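Local coordinates for protein adenylate kinase (Desulfovibrio gigas, PDB 2XB4) that probably catalyses the reversible transfer of the terminal phosphate of ATP to AMP, giving two ADP, and carries a zinc ion in a site of three cysteines and one histidine, at residues 2-7 against 107-112. Sequence-based numbering, arbitrary orientation.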
ATOM      1  N   ASN A   2       9.484 -30.833 -22.151  1.00 20.77           N
ATOM      2  CA  ASN A   2       8.240 -30.180 -21.890  1.00 18.97           C
ATOM      3  C   ASN A   2       7.709 -30.532 -20.501  1.00 17.35           C
ATOM      4  O   ASN A   2       7.623 -31.691 -20.119  1.00 18.12           O
ATOM      5  CB  ASN A   2       7.208 -30.548 -22.947  1.00 19.14           C
ATOM      6  CG  ASN A   2       7.618 -30.106 -24.376  1.00 21.40           C
ATOM      7  OD1 ASN A   2       8.339 -29.125 -24.565  1.00 24.88           O
ATOM      8  ND2 ASN A   2       7.151 -30.860 -25.377  1.00 19.52           N
ATOM      9  N   ILE A   3       7.423 -29.492 -19.717  1.00 16.64           N
ATOM     10  CA  ILE A   3       7.008 -29.688 -18.296  1.00 15.78           C
ATOM     11  C   ILE A   3       5.717 -28.900 -17.964  1.00 15.12           C
ATOM     12  O   ILE A   3       5.609 -27.748 -18.440  1.00 11.84           O
ATOM     13  CB  ILE A   3       8.148 -29.161 -17.387  1.00 16.86           C
ATOM     14  CG1 ILE A   3       9.454 -29.895 -17.737  1.00 16.95           C
ATOM     15  CG2 ILE A   3       7.742 -29.304 -15.888  1.00 16.46           C
ATOM     16  CD1 ILE A   3      10.739 -29.476 -16.899  1.00 21.80           C
ATOM     17  N   LEU A   4       4.750 -29.497 -17.209  1.00 12.91           N
ATOM     18  CA  LEU A   4       3.569 -28.783 -16.658  1.00 14.20           C
ATOM     19  C   LEU A   4       3.906 -28.635 -15.167  1.00 14.21           C
ATOM     20  O   LEU A   4       4.431 -29.591 -14.602  1.00 16.25           O
ATOM     21  CB  LEU A   4       2.273 -29.668 -16.660  1.00 13.88           C
ATOM     22  CG  LEU A   4       1.493 -29.653 -17.961  1.00 22.60           C
ATOM     23  CD1 LEU A   4       2.295 -30.506 -18.902  1.00 27.25           C
ATOM     24  CD2 LEU A   4       0.123 -30.274 -17.735  1.00 26.84           C
ATOM     25  N   ILE A   5       3.686 -27.482 -14.563  1.00 11.90           N
ATOM     26  CA  ILE A   5       3.897 -27.351 -13.122  1.00 12.51           C
ATOM     27  C   ILE A   5       2.592 -26.939 -12.438  1.00 12.31           C
ATOM     28  O   ILE A   5       1.853 -26.056 -12.932  1.00 11.35           O
ATOM     29  CB  ILE A   5       5.076 -26.354 -12.821  1.00 13.05           C
ATOM     30  CG1 ILE A   5       5.440 -26.303 -11.305  1.00 13.23           C
ATOM     31  CG2 ILE A   5       4.794 -24.948 -13.403  1.00 13.95           C
ATOM     32  CD1 ILE A   5       6.866 -25.637 -11.099  1.00 17.27           C
ATOM     33  N   PHE A   6       2.291 -27.593 -11.303  1.00 11.38           N
ATOM     34  CA  PHE A   6       1.135 -27.217 -10.500  1.00 12.61           C
ATOM     35  C   PHE A   6       1.570 -26.821  -9.046  1.00 12.96           C
ATOM     36  O   PHE A   6       2.366 -27.528  -8.393  1.00 14.69           O
ATOM     37  CB  PHE A   6       0.149 -28.410 -10.371  1.00 14.94           C
ATOM     38  CG  PHE A   6      -0.469 -28.876 -11.688  1.00 16.08           C
ATOM     39  CD1 PHE A   6      -1.661 -28.297 -12.161  1.00 15.18           C
ATOM     40  CD2 PHE A   6       0.163 -29.841 -12.461  1.00 13.21           C
ATOM     41  CE1 PHE A   6      -2.291 -28.763 -13.368  1.00 18.51           C
ATOM     42  CE2 PHE A   6      -0.386 -30.299 -13.662  1.00 16.60           C
ATOM     43  CZ  PHE A   6      -1.605 -29.785 -14.154  1.00 14.39           C
ATOM     44  N   GLY A   7       0.911 -25.805  -8.485  1.00 12.80           N
ATOM     45  CA  GLY A   7       1.012 -25.598  -7.028  1.00 13.10           C
ATOM     46  C   GLY A   7       0.088 -24.432  -6.625  1.00 13.86           C
ATOM     47  O   GLY A   7      -0.243 -23.586  -7.494  1.00 12.10           O
ATOM     48  N   ASN A 107       7.013 -34.486 -20.802  1.00 18.07           N
ATOM     49  CA  ASN A 107       8.162 -35.230 -20.273  1.00 18.77           C
ATOM     50  C   ASN A 107       8.099 -35.292 -18.762  1.00 17.44           C
ATOM     51  O   ASN A 107       8.480 -36.294 -18.188  1.00 19.67           O
ATOM     52  CB  ASN A 107       9.510 -34.612 -20.724  1.00 19.71           C
ATOM     53  CG  ASN A 107       9.672 -34.635 -22.241  1.00 24.39           C
ATOM     54  OD1 ASN A 107       9.762 -35.695 -22.839  1.00 30.86           O
ATOM     55  ND2 ASN A 107       9.599 -33.483 -22.869  1.00 18.75           N
ATOM     56  N   PHE A 108       7.638 -34.236 -18.102  1.00 15.55           N
ATOM     57  CA  PHE A 108       7.553 -34.206 -16.667  1.00 17.12           C
ATOM     58  C   PHE A 108       6.322 -33.421 -16.227  1.00 16.89           C
ATOM     59  O   PHE A 108       5.970 -32.409 -16.841  1.00 15.04           O
ATOM     60  CB  PHE A 108       8.795 -33.499 -16.080  1.00 18.18           C
ATOM     61  CG  PHE A 108      10.103 -34.273 -16.315  1.00 21.26           C
ATOM     62  CD1 PHE A 108      10.937 -33.983 -17.409  1.00 22.48           C
ATOM     63  CD2 PHE A 108      10.472 -35.301 -15.446  1.00 20.56           C
ATOM     64  CE1 PHE A 108      12.136 -34.688 -17.624  1.00 22.31           C
ATOM     65  CE2 PHE A 108      11.688 -36.062 -15.673  1.00 22.62           C
ATOM     66  CZ  PHE A 108      12.518 -35.745 -16.753  1.00 26.71           C
ATOM     67  N   VAL A 109       5.756 -33.798 -15.090  1.00 15.03           N
ATOM     68  CA  VAL A 109       4.733 -32.933 -14.494  1.00 15.17           C
ATOM     69  C   VAL A 109       5.201 -32.759 -13.080  1.00 15.13           C
ATOM     70  O   VAL A 109       5.496 -33.759 -12.370  1.00 16.62           O
ATOM     71  CB  VAL A 109       3.288 -33.603 -14.516  1.00 14.23           C
ATOM     72  CG1 VAL A 109       2.270 -32.825 -13.617  1.00 15.22           C
ATOM     73  CG2 VAL A 109       2.814 -33.707 -15.921  1.00 16.48           C
ATOM     74  N   ILE A 110       5.302 -31.510 -12.655  1.00 15.04           N
ATOM     75  CA  ILE A 110       5.753 -31.231 -11.265  1.00 13.80           C
ATOM     76  C   ILE A 110       4.570 -30.741 -10.405  1.00 15.40           C
ATOM     77  O   ILE A 110       3.843 -29.823 -10.800  1.00 15.81           O
ATOM     78  CB  ILE A 110       6.805 -30.136 -11.285  1.00 14.94           C
ATOM     79  CG1 ILE A 110       8.087 -30.661 -11.987  1.00 16.35           C
ATOM     80  CG2 ILE A 110       7.194 -29.642  -9.818  1.00 14.39           C
ATOM     81  CD1 ILE A 110       9.129 -29.532 -12.301  1.00 17.16           C
ATOM     82  N   GLU A 111       4.413 -31.286  -9.208  1.00 13.97           N
ATOM     83  CA  GLU A 111       3.385 -30.777  -8.319  1.00 13.90           C
ATOM     84  C   GLU A 111       4.066 -30.405  -7.019  1.00 12.96           C
ATOM     85  O   GLU A 111       4.751 -31.247  -6.415  1.00 15.80           O
ATOM     86  CB  GLU A 111       2.280 -31.825  -8.079  1.00 15.54           C
ATOM     87  CG  GLU A 111       1.210 -31.336  -7.099  1.00 14.37           C
ATOM     88  CD  GLU A 111       0.382 -32.481  -6.419  1.00 19.61           C
ATOM     89  OE1 GLU A 111       0.441 -33.683  -6.807  1.00 21.87           O
ATOM     90  OE2 GLU A 111      -0.318 -32.135  -5.453  1.00 21.90           O
ATOM     91  N   ILE A 112       3.870 -29.162  -6.570  1.00 11.88           N
ATOM     92  CA  ILE A 112       4.352 -28.759  -5.252  1.00 12.56           C
ATOM     93  C   ILE A 112       3.198 -28.965  -4.241  1.00 14.09           C
ATOM     94  O   ILE A 112       2.116 -28.401  -4.415  1.00 16.09           O
ATOM     95  CB  ILE A 112       4.808 -27.302  -5.238  1.00 12.42           C
ATOM     96  CG1 ILE A 112       5.863 -27.105  -6.357  1.00 17.35           C
ATOM     97  CG2 ILE A 112       5.375 -26.973  -3.784  1.00 12.81           C
ATOM     98  CD1 ILE A 112       6.192 -25.653  -6.586  1.00 24.23           C
TER
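Ile3 to Phe6 pair in parallel register with Phe108 to Glu111, forming the middle of the five-stranded parallel sheet of the P-loop NTPase core, where strand 2-6 lies between strands 80-83 and 108-113. Leu4 and Phe6 each give their N-H to the second strand and take one back at their carbonyl. Leu4 N lies 3.2 Å from Phe108 O. Phe6 N comes to 2.8 Å from Ile110 O. At the start Asn2 O accepts two donors, Phe108 N and Asn107 N.

Ile3, Ile5, Phe108 and Ile110 share one face. With chi1 at -67°, CG1 of Ile110 stands anti to the carbonyl carbon, which leaves CG2 anti to the backbone N and against CG1 of Ile5, while the extended outer arm carries CD1 back to CG2 of Ile3 at 3.9 Å. Ile110 thus bridges two side chains of the neighbouring strand. Phe108 meets Ile3 through CB, at 4.0 Å from CG1, and its ring leads away to Val201 and Ile203 of strand 201-206.

On the other face are Leu4, Phe6, Val109 and Glu111, with Tyr191 of helix 184-192 packed on Leu4 and Phe6. Glu111 extends away from Phe6, and its OE1 is hydrogen-bonded to Tyr202 OH. Beyond the strand end Gly7 leads toward the predicted ATP-binding loop, whose Ser11 touches Ile112. Val109 splits its methyls: CG2 sits 4.1 Å from Leu4 CB, whereas CG1, anti to the backbone N (chi1 168°), lies at the edge of the Phe6 ring, in the ring plane, 3.7 Å from CE2.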